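'Carboxyl esterase 2 (Tuber melanosporum Mel28, PDB 5MIF) probably hydrolyses carboxylic esters as an archaea-like carboxylesterase of the alpha/beta hydrolase fold, belonging to a family expressed preferentially in the symbiotic phase of this fungus. Local coordinates at residues S51-P56 and W120-P125; I79-L82 and G88-T91; V158-C163 and S196-L201; A224-T229 and E243-A248; I281-V286 and Q292-G297. One frame throughout, in Å; residues are numbered along the deposited sequence.

Interaction 1 (S51-P56 and W120-P125)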
# COMPACT_ATOMS: atom_id res chain seq x y z
N SER A 51 -20.14 21.53 9.33
CA SER A 51 -18.76 21.65 8.86
C SER A 51 -17.99 22.72 9.63
O SER A 51 -18.54 23.77 9.94
CB SER A 51 -18.73 21.96 7.37
OG SER A 51 -17.41 22.25 6.94
N LEU A 52 -16.73 22.45 9.94
CA LEU A 52 -15.92 23.43 10.66
C LEU A 52 -15.28 24.43 9.73
O LEU A 52 -14.71 25.42 10.18
CB LEU A 52 -14.87 22.73 11.50
CG LEU A 52 -15.48 22.24 12.80
CD1 LEU A 52 -14.44 21.55 13.67
CD2 LEU A 52 -16.15 23.41 13.54
N PHE A 53 -15.37 24.18 8.43
CA PHE A 53 -14.84 25.10 7.44
C PHE A 53 -15.89 26.15 7.09
O PHE A 53 -16.48 26.15 6.01
CB PHE A 53 -14.35 24.34 6.20
CG PHE A 53 -13.16 23.46 6.48
CD1 PHE A 53 -11.87 23.94 6.31
CD2 PHE A 53 -13.33 22.17 6.98
CE1 PHE A 53 -10.77 23.14 6.59
CE2 PHE A 53 -12.24 21.37 7.25
CZ PHE A 53 -10.95 21.85 7.06
N ALA A 54 -16.12 27.05 8.04
CA ALA A 54 -17.09 28.12 7.89
C ALA A 54 -16.82 29.22 8.91
O ALA A 54 -16.14 29.00 9.91
CB ALA A 54 -18.52 27.58 8.04
N PHE A 55 -17.36 30.40 8.64
CA PHE A 55 -17.23 31.52 9.56
C PHE A 55 -18.33 31.51 10.62
O PHE A 55 -19.46 31.08 10.35
CB PHE A 55 -17.26 32.84 8.78
CG PHE A 55 -16.12 33.02 7.83
CD1 PHE A 55 -14.83 33.26 8.30
CD2 PHE A 55 -16.33 32.98 6.46
CE1 PHE A 55 -13.78 33.43 7.42
CE2 PHE A 55 -15.28 33.16 5.57
CZ PHE A 55 -14.00 33.38 6.05
N PRO A 56 -18.01 31.97 11.85
CA PRO A 56 -16.68 32.43 12.26
C PRO A 56 -15.74 31.26 12.59
O PRO A 56 -16.20 30.24 13.10
CB PRO A 56 -16.96 33.27 13.51
CG PRO A 56 -18.19 32.65 14.08
CD PRO A 56 -19.01 32.17 12.91
N TRP A 120 -5.11 24.33 5.39
CA TRP A 120 -4.35 25.57 5.64
C TRP A 120 -4.96 26.42 6.76
O TRP A 120 -4.34 27.41 7.15
CB TRP A 120 -4.23 26.43 4.36
CG TRP A 120 -3.58 25.71 3.22
CD1 TRP A 120 -2.24 25.43 3.07
CD2 TRP A 120 -4.24 25.16 2.07
NE1 TRP A 120 -2.03 24.74 1.89
CE2 TRP A 120 -3.24 24.56 1.26
CE3 TRP A 120 -5.57 25.11 1.65
CZ2 TRP A 120 -3.54 23.93 0.05
CZ3 TRP A 120 -5.86 24.49 0.44
CH2 TRP A 120 -4.85 23.91 -0.35
N VAL A 121 -6.13 26.03 7.27
CA VAL A 121 -6.86 26.74 8.34
C VAL A 121 -6.70 26.11 9.72
O VAL A 121 -6.67 26.81 10.73
CB VAL A 121 -8.38 26.80 8.06
CG1 VAL A 121 -9.04 27.91 8.88
CG2 VAL A 121 -8.66 27.00 6.60
N PHE A 122 -6.62 24.78 9.76
CA PHE A 122 -6.54 24.03 11.02
C PHE A 122 -5.28 23.17 11.13
O PHE A 122 -4.56 22.96 10.14
CB PHE A 122 -7.77 23.14 11.20
CG PHE A 122 -9.07 23.88 11.19
CD1 PHE A 122 -9.38 24.78 12.19
CD2 PHE A 122 -9.98 23.70 10.16
CE1 PHE A 122 -10.57 25.49 12.18
CE2 PHE A 122 -11.18 24.39 10.14
CZ PHE A 122 -11.47 25.29 11.15
N GLY A 123 -5.05 22.65 12.33
CA GLY A 123 -3.99 21.69 12.55
C GLY A 123 -2.82 22.30 13.29
O GLY A 123 -2.75 23.52 13.45
N GLY A 124 -1.90 21.44 13.72
CA GLY A 124 -0.73 21.84 14.47
C GLY A 124 -0.25 20.61 15.20
O GLY A 124 -0.76 19.51 14.95
N PRO A 125 0.72 20.76 16.11
CA PRO A 125 1.32 19.60 16.78
C PRO A 125 0.32 18.76 17.58
O PRO A 125 0.52 17.55 17.69
CB PRO A 125 2.37 20.22 17.70
CG PRO A 125 1.91 21.65 17.90
CD PRO A 125 1.29 22.03 16.59
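Phe53 and Phe122 form a T-shaped (edge-to-face) aromatic pair that joins the N-terminal loop after helix 37-47 to the loop after strand 109-115 of the alpha/beta hydrolase fold. The latter loop continues from an HGGGW sequence ending at Trp120, which in relatives of the hormone-sensitive lipase family shapes the oxyanion hole and probably does so here. The ring planes stand 77° apart, with centroids separated by 5.1 Å. Phe122 supplies the edge: with its CG anti to the carbonyl carbon (chi1 -58°) the ring extends toward Phe53, and CE2 sits 3.8 Å above the plane of that ring, displaced toward the rim. The same edge also faces the backbone, since Phe122 CZ comes 3.4 Å from Leu52 O, a carbonyl held near the polarised C-H rim of the ring. One face of Phe122 is covered by its own neighbour, with Val121 CG1 above the ring centre. An ST turn sets the position of Phe53: its backbone N donates to Ser51 OG over 3.2 Å, and that hydroxyl is also bonded to Glu243 of helix 241-251. The other methyl of Val121 reaches the rim of Phe53, near the ring plane, with CG2 4.4 Å from Phe53 CE1.

Interaction 2 (I79-L82 and G88-T91)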
# COMPACT_ATOMS: atom_id res chain seq x y z
N ILE A 79 11.36 22.88 21.11
CA ILE A 79 10.54 23.96 20.56
C ILE A 79 11.41 25.05 19.95
O ILE A 79 12.26 25.65 20.62
CB ILE A 79 9.64 24.55 21.64
CG1 ILE A 79 8.96 23.41 22.40
CG2 ILE A 79 8.63 25.51 21.03
CD1 ILE A 79 8.07 23.84 23.55
N LEU A 80 11.21 25.29 18.65
CA LEU A 80 12.07 26.21 17.92
C LEU A 80 11.30 27.42 17.37
O LEU A 80 10.28 27.27 16.69
CB LEU A 80 12.77 25.46 16.78
CG LEU A 80 13.68 24.31 17.23
CD1 LEU A 80 14.13 23.46 16.05
CD2 LEU A 80 14.90 24.86 18.01
N SER A 81 11.81 28.61 17.67
CA SER A 81 11.30 29.83 17.06
C SER A 81 12.34 30.28 16.04
O SER A 81 13.30 30.95 16.40
CB SER A 81 11.09 30.91 18.12
OG SER A 81 10.03 30.53 18.98
N LEU A 82 12.12 29.97 14.77
CA LEU A 82 13.14 30.25 13.77
C LEU A 82 12.95 31.66 13.24
O LEU A 82 11.88 31.99 12.71
CB LEU A 82 13.08 29.22 12.64
CG LEU A 82 13.01 27.75 13.07
CD1 LEU A 82 12.99 26.82 11.86
CD2 LEU A 82 14.20 27.40 13.97
N GLY A 88 9.31 36.77 9.58
CA GLY A 88 10.36 36.90 10.57
C GLY A 88 10.34 35.78 11.61
O GLY A 88 11.27 35.66 12.40
N ASN A 89 9.30 34.96 11.62
CA ASN A 89 9.31 33.80 12.49
C ASN A 89 8.60 32.59 11.89
O ASN A 89 7.55 32.70 11.23
CB ASN A 89 8.68 34.11 13.86
CG ASN A 89 8.71 32.90 14.81
OD1 ASN A 89 9.73 32.63 15.44
ND2 ASN A 89 7.61 32.17 14.88
N VAL A 90 9.19 31.42 12.13
CA VAL A 90 8.50 30.16 11.86
C VAL A 90 8.67 29.28 13.10
O VAL A 90 9.79 29.07 13.58
CB VAL A 90 9.05 29.41 10.61
CG1 VAL A 90 8.13 28.24 10.27
CG2 VAL A 90 9.12 30.32 9.41
N THR A 91 7.56 28.81 13.62
CA THR A 91 7.58 27.90 14.75
C THR A 91 7.80 26.47 14.25
O THR A 91 7.14 26.03 13.32
CB THR A 91 6.26 28.00 15.56
OG1 THR A 91 6.15 29.32 16.10
CG2 THR A 91 6.28 27.03 16.73
O HOH W 1 7.73 30.51 18.26
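Leu82 and Val90 exchange two backbone hydrogen bonds as an antiparallel hydrogen-bonded pair. Leu82 N donates to Val90 O at 2.8 Å with an angle of 163° at the hydrogen, and Val90 N returns a bond of 2.8 Å to Leu82 O. Weaker CA-H...O contacts supplement these bonds: Asn89 CA is 3.2 Å from Leu82 O, and Thr91 CA is 3.4 Å from Leu80 O. This is the closing end of a beta hairpin made by strands 75-82 and 90-97, with 75-82 at one edge of the sheet within the chain. Apolar packing lies on the face that carries Leu82 and Val90, where helix 158-173 covers the hairpin: Leu82 rests on Ala166 and Trp169 of that helix, while Val90 touches Val146 of the neighbouring strand 142-147. Ser81 and Thr91, a non-hydrogen-bonded pair, share the other face, and the end of Asn89 comes in beside them. With its CG anti to the backbone N (chi1 -179°), Asn89 brings OD1 to 3.5 Å from Ser81 CB, while its ND2 gives a weak bond to Thr91 OG1. A water lies between the two hydroxyls, 2.9 Å from Thr91 OG1; its separation from Ser81 OG is implausibly short, and that half of the bridge is doubtful.

Interaction 3 (V158-C163 and S196-L201)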
# COMPACT_ATOMS: atom_id res chain seq x y z
N VAL A 158 2.65 32.60 1.66
CA VAL A 158 3.39 32.75 2.90
C VAL A 158 3.59 31.41 3.66
O VAL A 158 4.71 31.12 4.08
CB VAL A 158 2.72 33.82 3.81
CG1 VAL A 158 3.35 33.84 5.20
CG2 VAL A 158 2.86 35.20 3.15
N PRO A 159 2.54 30.58 3.81
CA PRO A 159 2.82 29.29 4.47
C PRO A 159 3.84 28.44 3.68
O PRO A 159 4.69 27.78 4.30
CB PRO A 159 1.45 28.61 4.53
CG PRO A 159 0.44 29.78 4.48
CD PRO A 159 1.09 30.76 3.54
N ASN A 160 3.75 28.47 2.36
CA ASN A 160 4.73 27.80 1.51
C ASN A 160 6.15 28.26 1.80
O ASN A 160 7.06 27.45 1.96
CB ASN A 160 4.40 28.04 0.04
CG ASN A 160 2.94 27.79 -0.28
OD1 ASN A 160 2.06 28.45 0.26
ND2 ASN A 160 2.68 26.83 -1.16
N GLU A 161 6.34 29.58 1.85
CA GLU A 161 7.66 30.16 2.06
C GLU A 161 8.13 29.97 3.50
O GLU A 161 9.33 29.87 3.75
CB GLU A 161 7.68 31.64 1.67
CG GLU A 161 7.45 31.89 0.17
CD GLU A 161 8.59 31.40 -0.73
OE1 GLU A 161 9.68 31.08 -0.22
OE2 GLU A 161 8.40 31.39 -1.96
N GLN A 162 7.19 29.93 4.44
CA GLN A 162 7.55 29.61 5.82
C GLN A 162 8.14 28.20 5.87
O GLN A 162 9.20 27.99 6.46
CB GLN A 162 6.33 29.68 6.75
CG GLN A 162 5.89 31.09 7.13
CD GLN A 162 4.76 31.08 8.15
OE1 GLN A 162 3.79 30.34 8.00
NE2 GLN A 162 4.91 31.87 9.21
N CYS A 163 7.45 27.26 5.24
CA CYS A 163 7.88 25.86 5.21
C CYS A 163 9.22 25.75 4.50
O CYS A 163 10.12 25.06 4.97
CB CYS A 163 6.84 25.00 4.51
SG CYS A 163 5.35 24.80 5.47
N SER A 196 4.25 20.21 0.85
CA SER A 196 5.43 19.37 0.66
C SER A 196 5.92 19.48 -0.78
O SER A 196 7.09 19.76 -1.04
CB SER A 196 5.12 17.91 1.03
OG SER A 196 6.31 17.12 1.02
N SER A 197 5.01 19.27 -1.72
CA SER A 197 5.39 19.31 -3.13
C SER A 197 5.74 20.73 -3.56
O SER A 197 6.56 20.91 -4.46
CB SER A 197 4.26 18.76 -4.00
OG SER A 197 3.07 19.48 -3.75
N SER A 198 5.14 21.73 -2.91
CA SER A 198 5.50 23.13 -3.18
C SER A 198 6.93 23.44 -2.78
O SER A 198 7.67 24.07 -3.55
CB SER A 198 4.55 24.09 -2.47
OG SER A 198 4.87 25.43 -2.77
N VAL A 199 7.32 22.99 -1.59
CA VAL A 199 8.67 23.19 -1.09
C VAL A 199 9.70 22.42 -1.93
O VAL A 199 10.83 22.91 -2.17
CB VAL A 199 8.76 22.78 0.40
CG1 VAL A 199 10.21 22.76 0.87
CG2 VAL A 199 7.93 23.75 1.27
N SER A 200 9.33 21.22 -2.37
CA SER A 200 10.17 20.48 -3.31
C SER A 200 10.41 21.32 -4.58
O SER A 200 11.54 21.49 -5.02
CB SER A 200 9.54 19.13 -3.68
OG SER A 200 9.62 18.20 -2.60
N LEU A 201 9.33 21.85 -5.15
CA LEU A 201 9.41 22.65 -6.37
C LEU A 201 10.25 23.91 -6.17
O LEU A 201 11.06 24.27 -7.02
CB LEU A 201 8.00 23.00 -6.85
CG LEU A 201 7.88 23.88 -8.10
CD1 LEU A 201 8.53 23.21 -9.29
CD2 LEU A 201 6.42 24.19 -8.39
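The helix that follows the probable nucleophile elbow of the alpha/beta hydrolase fold, 191-206, packs here against helix 158-173, with Asn160 meeting Ser198 and Cys163 meeting Val199. The short segments approach to 9.2 Å between axes, with 65° between their N-to-C directions, so the contact is confined to a few side chains near the crossing. Its polar part is one nearly straight bond: Asn160 ND2 donates to Ser198 OG across 3.1 Å, with 169° at the hydrogen. The hydroxyl lies close to the amide plane, in line with the direction of the N-H. Ser198 has its OG anti to the backbone N (chi1 -178°), which brings the oxygen toward helix 158-163. That oxygen is also hydrogen-bonded to Val262 O, so it takes the amide proton while giving its own to a main-chain carbonyl. ND2 is likewise used twice, its other partner being Glu194 OE2 on helix 191-206. Two bonds to that helix therefore restrain the rotation of the amide, and these buried polar groups find partners inside the protein. Beside this polar link lies an apolar one, in which a single branch of Val199 does the work. Its CG2 stands 3.9 Å from Asn160 O and, closer still, 3.6 Å from Cys163 CB.

Interaction 4 (A224-T229 and E243-A248)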
# COMPACT_ATOMS: atom_id res chain seq x y z
N ALA A 224 -6.67 24.98 -8.80
CA ALA A 224 -7.37 25.76 -9.82
C ALA A 224 -8.48 24.96 -10.47
O ALA A 224 -9.59 25.45 -10.65
CB ALA A 224 -6.40 26.25 -10.87
N CYS A 225 -8.17 23.72 -10.82
CA CYS A 225 -9.10 22.91 -11.59
C CYS A 225 -9.79 21.87 -10.72
O CYS A 225 -9.26 21.43 -9.70
CB CYS A 225 -8.39 22.25 -12.77
SG CYS A 225 -8.00 23.43 -14.09
N GLU A 226 -10.99 21.52 -11.13
CA GLU A 226 -11.72 20.42 -10.54
C GLU A 226 -11.51 19.18 -11.39
O GLU A 226 -11.37 19.27 -12.62
CB GLU A 226 -13.18 20.78 -10.41
CG GLU A 226 -13.35 22.07 -9.64
CD GLU A 226 -14.72 22.24 -9.08
OE1 GLU A 226 -15.68 21.74 -9.71
OE2 GLU A 226 -14.85 22.86 -8.01
N SER A 227 -11.44 18.04 -10.72
CA SER A 227 -11.14 16.79 -11.39
C SER A 227 -12.34 15.86 -11.30
O SER A 227 -13.32 16.17 -10.62
CB SER A 227 -9.90 16.14 -10.77
OG SER A 227 -10.00 16.10 -9.36
N ALA A 228 -12.26 14.74 -12.01
CA ALA A 228 -13.36 13.77 -12.10
C ALA A 228 -13.94 13.37 -10.74
O ALA A 228 -15.16 13.26 -10.60
CB ALA A 228 -12.89 12.53 -12.87
N THR A 229 -13.08 13.14 -9.75
CA THR A 229 -13.58 12.66 -8.46
C THR A 229 -14.30 13.75 -7.65
O THR A 229 -14.99 13.42 -6.68
CB THR A 229 -12.45 12.06 -7.59
OG1 THR A 229 -11.36 12.98 -7.51
CG2 THR A 229 -11.96 10.74 -8.18
N GLU A 243 -16.14 22.26 1.39
CA GLU A 243 -15.03 22.48 2.30
C GLU A 243 -13.76 22.81 1.52
O GLU A 243 -12.96 23.65 1.93
CB GLU A 243 -14.83 21.25 3.19
CG GLU A 243 -15.89 21.07 4.27
CD GLU A 243 -15.77 19.74 5.00
OE1 GLU A 243 -15.39 18.72 4.35
OE2 GLU A 243 -16.01 19.72 6.22
N ILE A 244 -13.59 22.15 0.38
CA ILE A 244 -12.46 22.39 -0.51
C ILE A 244 -12.44 23.83 -1.03
O ILE A 244 -11.40 24.50 -1.03
CB ILE A 244 -12.46 21.42 -1.71
CG1 ILE A 244 -12.18 19.99 -1.24
CG2 ILE A 244 -11.43 21.83 -2.75
CD1 ILE A 244 -12.16 18.97 -2.37
N ARG A 245 -13.60 24.30 -1.47
CA ARG A 245 -13.72 25.65 -2.03
C ARG A 245 -13.45 26.69 -0.96
O ARG A 245 -12.76 27.67 -1.20
CB ARG A 245 -15.11 25.86 -2.61
CG ARG A 245 -15.40 24.97 -3.78
CD ARG A 245 -16.86 25.04 -4.14
NE ARG A 245 -17.20 24.02 -5.13
CZ ARG A 245 -16.88 24.10 -6.41
NH1 ARG A 245 -16.19 25.15 -6.86
NH2 ARG A 245 -17.23 23.13 -7.24
N PHE A 246 -14.00 26.44 0.23
CA PHE A 246 -13.78 27.31 1.38
C PHE A 246 -12.30 27.42 1.73
O PHE A 246 -11.77 28.53 1.89
CB PHE A 246 -14.59 26.81 2.58
CG PHE A 246 -14.46 27.68 3.80
CD1 PHE A 246 -13.42 27.50 4.69
CD2 PHE A 246 -15.38 28.69 4.04
CE1 PHE A 246 -13.30 28.30 5.82
CE2 PHE A 246 -15.26 29.50 5.15
CZ PHE A 246 -14.23 29.31 6.04
N ALA A 247 -11.63 26.28 1.86
CA ALA A 247 -10.21 26.28 2.21
C ALA A 247 -9.40 27.00 1.15
O ALA A 247 -8.50 27.78 1.47
CB ALA A 247 -9.70 24.85 2.40
N ALA A 248 -9.73 26.74 -0.12
CA ALA A 248 -9.03 27.35 -1.24
C ALA A 248 -9.25 28.86 -1.31
O ALA A 248 -8.39 29.61 -1.78
CB ALA A 248 -9.46 26.71 -2.54
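Glu226 and Arg245 form a salt bridge, with Glu226 OE2 modelled 2.5 Å from Arg245 NH2. That value is too short to be taken literally, because OE2 is placed too close to the guanidinium group and its exact position is doubtful. The other carboxylate oxygen, OE1, lies 3.2 Å from Arg245 NH2, a distance that belongs to the same uncertain carboxylate and does not amount to a separate bond. As modelled, OE2 lies over a face of the guanidinium and not out in front of its N-H groups, and the carboxylate and guanidinium planes are inclined by 54°. Taken at face value this does not resemble the flat, side-on pairing with two parallel N-H...O bonds, although the uncertain oxygen limits what can be read from it. Both side chains reach out to meet. Arg245 runs extended from CG to NE and then bends at its last torsion (chi4 -75°), while Glu226 is extended beyond CG; the two chains cross at about a right angle. The bridge links the loop leading into helix 228-232 with helix 241-251. Both belong to the long excursion between strands 213-217 and 279-284, a place where esterases of this family commonly build part of the cap over the active site. Phe246 of the same helix meets Phe55 of the loop 51-56. Because Glu226 and Arg245 are both exposed, solvent probably screens the attraction, and the bridge probably adds little beyond a local link between loop and helix.

Interaction 5 (I281-V286 and Q292-G297)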
# COMPACT_ATOMS: atom_id res chain seq x y z
N ILE A 281 3.10 8.19 -3.14
CA ILE A 281 1.79 8.82 -2.99
C ILE A 281 0.74 7.81 -2.56
O ILE A 281 0.57 6.76 -3.17
CB ILE A 281 1.35 9.50 -4.30
CG1 ILE A 281 2.37 10.57 -4.69
CG2 ILE A 281 -0.07 10.09 -4.15
CD1 ILE A 281 2.15 11.17 -6.06
N VAL A 282 0.03 8.14 -1.49
CA VAL A 282 -1.03 7.29 -0.97
C VAL A 282 -2.34 8.08 -1.03
O VAL A 282 -2.38 9.22 -0.58
CB VAL A 282 -0.72 6.85 0.47
CG1 VAL A 282 -1.84 6.01 1.03
CG2 VAL A 282 0.60 6.07 0.51
N VAL A 283 -3.39 7.50 -1.60
CA VAL A 283 -4.68 8.21 -1.69
C VAL A 283 -5.81 7.37 -1.10
O VAL A 283 -5.71 6.14 -1.03
CB VAL A 283 -5.04 8.58 -3.16
CG1 VAL A 283 -4.05 9.59 -3.73
CG2 VAL A 283 -5.14 7.31 -4.03
N ALA A 284 -6.86 8.04 -0.64
CA ALA A 284 -8.05 7.35 -0.18
C ALA A 284 -8.99 7.12 -1.36
O ALA A 284 -9.05 7.94 -2.26
CB ALA A 284 -8.76 8.15 0.92
N GLU A 285 -9.72 6.01 -1.35
CA GLU A 285 -10.60 5.69 -2.47
C GLU A 285 -11.78 6.65 -2.55
O GLU A 285 -12.08 7.21 -3.61
CB GLU A 285 -11.12 4.26 -2.36
CG GLU A 285 -12.15 3.91 -3.41
CD GLU A 285 -12.79 2.56 -3.15
OE1 GLU A 285 -12.88 2.16 -1.97
OE2 GLU A 285 -13.24 1.93 -4.12
N VAL A 286 -12.45 6.85 -1.42
CA VAL A 286 -13.66 7.66 -1.38
C VAL A 286 -13.29 9.08 -0.93
O VAL A 286 -13.26 9.39 0.26
CB VAL A 286 -14.72 7.01 -0.47
CG1 VAL A 286 -15.99 7.85 -0.41
CG2 VAL A 286 -15.03 5.60 -0.97
N GLN A 292 -6.38 14.03 -7.98
CA GLN A 292 -5.23 14.92 -8.02
C GLN A 292 -3.92 14.20 -7.70
O GLN A 292 -2.92 14.35 -8.41
CB GLN A 292 -5.42 16.09 -7.05
CG GLN A 292 -6.44 17.09 -7.54
CD GLN A 292 -6.54 18.32 -6.67
OE1 GLN A 292 -5.62 18.63 -5.90
NE2 GLN A 292 -7.67 19.00 -6.75
N GLY A 293 -3.94 13.41 -6.62
CA GLY A 293 -2.76 12.65 -6.24
C GLY A 293 -2.35 11.64 -7.30
O GLY A 293 -1.17 11.57 -7.65
N GLU A 294 -3.33 10.91 -7.83
CA GLU A 294 -3.05 9.87 -8.83
C GLU A 294 -2.51 10.47 -10.12
O GLU A 294 -1.53 9.98 -10.67
CB GLU A 294 -4.32 9.03 -9.08
CG GLU A 294 -4.77 8.23 -7.86
CD GLU A 294 -5.92 7.24 -8.12
OE1 GLU A 294 -6.66 7.37 -9.11
OE2 GLU A 294 -6.07 6.29 -7.31
N ASP A 295 -3.14 11.55 -10.59
CA ASP A 295 -2.66 12.24 -11.79
C ASP A 295 -1.25 12.79 -11.58
O ASP A 295 -0.41 12.71 -12.48
CB ASP A 295 -3.61 13.36 -12.19
CG ASP A 295 -4.91 12.84 -12.79
OD1 ASP A 295 -4.95 11.66 -13.20
OD2 ASP A 295 -5.89 13.61 -12.84
N PHE A 296 -1.00 13.36 -10.40
CA PHE A 296 0.32 13.90 -10.10
C PHE A 296 1.37 12.77 -10.14
O PHE A 296 2.45 12.93 -10.70
CB PHE A 296 0.32 14.61 -8.74
CG PHE A 296 1.59 15.38 -8.44
CD1 PHE A 296 2.02 16.39 -9.28
CD2 PHE A 296 2.32 15.10 -7.30
CE1 PHE A 296 3.19 17.10 -9.00
CE2 PHE A 296 3.48 15.81 -7.00
CZ PHE A 296 3.92 16.81 -7.85
N GLY A 297 1.03 11.63 -9.53
CA GLY A 297 1.93 10.49 -9.54
C GLY A 297 2.22 9.96 -10.94
O GLY A 297 3.39 9.72 -11.28
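Ile281 and Val283 project from their strand onto Gly293 and Gly297, two glycines one turn apart on the facing helix. Ile281 CD1 lies 3.6 Å from Gly297 CA and 3.7 Å from Gly293 O, so its terminal methyl rests on bare backbone; on its flank it meets Phe296 CD2 at 4.1 Å. Val283 divides its branches: CG1 is 4.2 Å from Gly293 CA, whereas CG2 touches Glu294, with 3.6 Å to OE2. That second methyl sits between the backbone N and the carbonyl carbon (chi1 -65° for CG1), a placement that aims it at Glu294; the two side chains cross at about a right angle. The lack of side chains on the two glycines lets the backbones draw close, Val283 CA and Gly293 CA being 6.6 Å apart. The short axes of strand and helix are 8.4 Å apart and run at 153°, as suits the first half of the beta-alpha-beta unit 279-284, 290-302, 307-312. In the next shell, Arg311 on strand 307-312 makes a salt bridge to Glu294 OE2 and also packs on Val283. At the dimer interface, Leu313 of the second subunit packs on Glu294, and Arg298 of that subunit pairs with Glu285. Beyond the strand lies Asp287, probably the acid of the catalytic triad. For Glu294 the chemistry is two-sided: its stem and one oxygen lie against a valine methyl in a buried place, and Arg311 supplies the positive charge that probably keeps the carboxylate ionised there.

Interactions 1 and 5 come near a probable catalytic triad of Ser190, Asp287 and His317, and interaction 3 comes near the nucleophile elbow that carries the serine. Interactions 1 and 4 adjoin: Phe246 packs on the loop of Phe53, with Phe53 O 3.4 Å from Phe246 CG, and the side chain of Phe53 lies near the triad without touching it. Glu194 connects interactions 1 and 3, bonding Trp120 through one oxygen and Asn160 through the other. Gln162 packs interaction 3 on interaction 2, while Ser197 CB and Phe296 CE2, 4.3 Å apart, join interaction 3 to interaction 5. Interactions 2 and 5 reach the same sheet but are separated by about 32 Å between centres, on opposite sides of the chain's centre.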